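Local coordinates for cytolethal distending toxin protein C (Haemophilus ducreyi, PDB 1SR4), which is one subunit of a three-protein bacterial genotoxin and, as a ricin-type lectin relative, probably helps the toxin bind carbohydrate on host cells, at residues I49-K54 against G63-F68. Numbering follows the deposited sequence.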
ATOM      1  N   ILE C  49       9.739 -12.888   5.311  1.00 13.09           N
ATOM      2  CA  ILE C  49      10.251 -12.565   6.637  1.00 13.81           C
ATOM      3  C   ILE C  49      11.525 -11.729   6.533  1.00 13.70           C
ATOM      4  O   ILE C  49      12.349 -11.948   5.650  1.00 12.52           O
ATOM      5  CB  ILE C  49      10.516 -13.853   7.467  1.00 17.72           C
ATOM      6  CG1 ILE C  49      11.596 -14.699   6.809  1.00 19.76           C
ATOM      7  CG2 ILE C  49       9.238 -14.690   7.577  1.00 17.67           C
ATOM      8  CD1 ILE C  49      12.988 -14.347   7.283  1.00 30.21           C
ATOM      9  N   ASP C  50      11.686 -10.758   7.424  1.00 12.34           N
ATOM     10  CA  ASP C  50      12.868  -9.904   7.376  1.00 14.32           C
ATOM     11  C   ASP C  50      14.053 -10.543   8.073  1.00 14.88           C
ATOM     12  O   ASP C  50      13.906 -11.093   9.157  1.00 14.37           O
ATOM     13  CB  ASP C  50      12.586  -8.547   8.029  1.00 15.26           C
ATOM     14  CG  ASP C  50      11.546  -7.743   7.273  1.00 18.82           C
ATOM     15  OD1 ASP C  50      11.119  -8.199   6.192  1.00 20.61           O
ATOM     16  OD2 ASP C  50      11.160  -6.661   7.750  1.00 19.29           O
ATOM     17  N   TYR C  51      15.226 -10.456   7.455  1.00 13.11           N
ATOM     18  CA  TYR C  51      16.429 -11.008   8.055  1.00 15.29           C
ATOM     19  C   TYR C  51      17.038  -9.965   8.997  1.00 16.79           C
ATOM     20  O   TYR C  51      17.275  -8.823   8.603  1.00 17.37           O
ATOM     21  CB  TYR C  51      17.441 -11.387   6.983  1.00 14.70           C
ATOM     22  CG  TYR C  51      18.625 -12.093   7.571  1.00 15.00           C
ATOM     23  CD1 TYR C  51      18.464 -13.297   8.256  1.00 15.71           C
ATOM     24  CD2 TYR C  51      19.891 -11.544   7.491  1.00 13.45           C
ATOM     25  CE1 TYR C  51      19.548 -13.936   8.850  1.00 16.50           C
ATOM     26  CE2 TYR C  51      20.982 -12.173   8.088  1.00 17.84           C
ATOM     27  CZ  TYR C  51      20.803 -13.368   8.764  1.00 15.12           C
ATOM     28  OH  TYR C  51      21.887 -13.997   9.344  1.00 16.67           O
ATOM     29  N   LYS C  52      17.299 -10.367  10.237  1.00 17.04           N
ATOM     30  CA  LYS C  52      17.818  -9.448  11.240  1.00 19.25           C
ATOM     31  C   LYS C  52      19.322  -9.482  11.496  1.00 20.11           C
ATOM     32  O   LYS C  52      19.836  -8.645  12.240  1.00 20.60           O
ATOM     33  CB  LYS C  52      17.084  -9.678  12.565  1.00 21.45           C
ATOM     34  CG  LYS C  52      15.565  -9.797  12.430  1.00 25.79           C
ATOM     35  CD  LYS C  52      14.952  -8.590  11.724  1.00 27.24           C
ATOM     36  CE  LYS C  52      15.084  -7.311  12.542  1.00 28.21           C
ATOM     37  NZ  LYS C  52      14.266  -7.339  13.782  1.00 27.98           N
ATOM     38  N   GLY C  53      20.025 -10.430  10.885  1.00 20.92           N
ATOM     39  CA  GLY C  53      21.465 -10.523  11.084  1.00 20.63           C
ATOM     40  C   GLY C  53      22.204  -9.369  10.439  1.00 20.87           C
ATOM     41  O   GLY C  53      21.714  -8.768   9.484  1.00 19.15           O
ATOM     42  N   LYS C  54      23.404  -9.074  10.933  1.00 21.81           N
ATOM     43  CA  LYS C  54      24.174  -7.951  10.404  1.00 22.86           C
ATOM     44  C   LYS C  54      25.422  -8.314   9.603  1.00 22.88           C
ATOM     45  O   LYS C  54      26.246  -7.448   9.320  1.00 22.35           O
ATOM     46  CB  LYS C  54      24.568  -7.020  11.559  1.00 24.85           C
ATOM     47  CG  LYS C  54      23.379  -6.446  12.327  1.00 26.58           C
ATOM     48  CD  LYS C  54      22.499  -5.595  11.417  1.00 28.98           C
ATOM     49  CE  LYS C  54      21.143  -5.326  12.044  1.00 31.71           C
ATOM     50  NZ  LYS C  54      21.274  -4.837  13.443  1.00 34.79           N
ATOM     51  N   GLY C  63      19.060  -1.803   0.433  1.00 11.56           N
ATOM     52  CA  GLY C  63      17.838  -2.576   0.271  1.00 11.13           C
ATOM     53  C   GLY C  63      17.401  -3.196   1.593  1.00 12.86           C
ATOM     54  O   GLY C  63      17.958  -2.866   2.648  1.00 11.65           O
ATOM     55  N   THR C  64      16.413  -4.087   1.537  1.00 10.39           N
ATOM     56  CA  THR C  64      15.896  -4.751   2.737  1.00 10.91           C
ATOM     57  C   THR C  64      16.189  -6.247   2.680  1.00 10.23           C
ATOM     58  O   THR C  64      15.765  -6.932   1.754  1.00  8.81           O
ATOM     59  CB  THR C  64      14.368  -4.570   2.852  1.00 10.45           C
ATOM     60  OG1 THR C  64      14.062  -3.172   2.918  1.00 10.91           O
ATOM     61  CG2 THR C  64      13.828  -5.299   4.092  1.00  7.94           C
ATOM     62  N   LEU C  65      16.894  -6.758   3.679  1.00 10.14           N
ATOM     63  CA  LEU C  65      17.243  -8.176   3.692  1.00  9.77           C
ATOM     64  C   LEU C  65      16.055  -9.026   4.117  1.00  8.88           C
ATOM     65  O   LEU C  65      15.397  -8.733   5.114  1.00  9.16           O
ATOM     66  CB  LEU C  65      18.451  -8.411   4.619  1.00 10.46           C
ATOM     67  CG  LEU C  65      19.696  -7.596   4.231  1.00 11.26           C
ATOM     68  CD1 LEU C  65      20.868  -8.025   5.106  1.00 12.16           C
ATOM     69  CD2 LEU C  65      20.048  -7.806   2.756  1.00 11.88           C
ATOM     70  N   VAL C  66      15.772 -10.069   3.341  1.00  9.18           N
ATOM     71  CA  VAL C  66      14.653 -10.958   3.628  1.00 10.21           C
ATOM     72  C   VAL C  66      14.951 -12.404   3.258  1.00  9.58           C
ATOM     73  O   VAL C  66      16.012 -12.737   2.729  1.00 10.78           O
ATOM     74  CB  VAL C  66      13.366 -10.566   2.823  1.00  9.51           C
ATOM     75  CG1 VAL C  66      13.000  -9.094   3.057  1.00 10.99           C
ATOM     76  CG2 VAL C  66      13.581 -10.842   1.325  1.00 11.55           C
ATOM     77  N   GLN C  67      13.990 -13.262   3.565  1.00 11.04           N
ATOM     78  CA  GLN C  67      14.058 -14.661   3.192  1.00 10.46           C
ATOM     79  C   GLN C  67      12.644 -14.959   2.712  1.00 10.47           C
ATOM     80  O   GLN C  67      11.692 -14.325   3.157  1.00  9.48           O
ATOM     81  CB  GLN C  67      14.394 -15.554   4.388  1.00 11.90           C
ATOM     82  CG  GLN C  67      15.811 -15.396   4.928  1.00 13.76           C
ATOM     83  CD  GLN C  67      16.039 -16.267   6.151  1.00 17.48           C
ATOM     84  OE1 GLN C  67      15.320 -16.146   7.139  1.00 16.22           O
ATOM     85  NE2 GLN C  67      17.032 -17.155   6.085  1.00 15.29           N
ATOM     86  N   PHE C  68      12.513 -15.903   1.790  1.00 10.15           N
ATOM     87  CA  PHE C  68      11.209 -16.308   1.297  1.00 10.18           C
ATOM     88  C   PHE C  68      11.046 -17.704   1.898  1.00 11.37           C
ATOM     89  O   PHE C  68      11.729 -18.646   1.496  1.00 11.64           O
ATOM     90  CB  PHE C  68      11.214 -16.346  -0.231  1.00  9.33           C
ATOM     91  CG  PHE C  68      11.555 -15.016  -0.859  1.00 11.74           C
ATOM     92  CD1 PHE C  68      10.671 -13.947  -0.781  1.00 11.08           C
ATOM     93  CD2 PHE C  68      12.795 -14.813  -1.464  1.00 11.88           C
ATOM     94  CE1 PHE C  68      11.019 -12.688  -1.294  1.00 11.76           C
ATOM     95  CE2 PHE C  68      13.146 -13.560  -1.976  1.00 11.88           C
ATOM     96  CZ  PHE C  68      12.258 -12.502  -1.889  1.00 10.37           C
TER
HETATM   97  O   HOH W   1      15.746  -6.934   7.070  1.00 18.03           O
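Ile49 lays its CD1 methyl over the side chain of Gln67, touching CB at 3.4 Å. The pair lies in an antiparallel hairpin of the ricin-like beta-trefoil, where strands 46-50 and 64-69 are neighbours and residues 51-63 connect them. Ile49 CG1 is staggered between N and C of its own backbone (chi1 63°), which brings it to the Gln67 side, 3.8 Å from Gln67 CB. Ile49 and Gln67 form a hydrogen-bonded pair. Ile49 N reaches Gln67 O at 3.2 Å in a nearly straight bond, and Gln67 N returns to Ile49 O at 3.0 Å. Beyond CG the Gln67 chain is extended, and its NE2 bonds Thr93 OG1 and Cys87 O, which fixes the amide.

Asp50 and Val66 are the next, non-hydrogen-bonded pair, and their side chains part company. The Asp50 carboxylate turns to protein B of the toxin. There OD1 bonds Ser21 OG of the protein B chain and OD2 the backbone N of Asn19 of that same chain, so the end of strand 46-50 is part of the subunit interface.

As the strand ends, Tyr51 sets CB against Leu65 CB at 3.9 Å, and Leu65 CD1 lies at the edge of the ring. The phenol OH bonds Glu55. Tyr51 N bonds Leu65 O at 2.9 Å, from 49° out of the carbonyl plane. A water also donates to Leu65 O, at 2.7 Å, and to Tyr51 O.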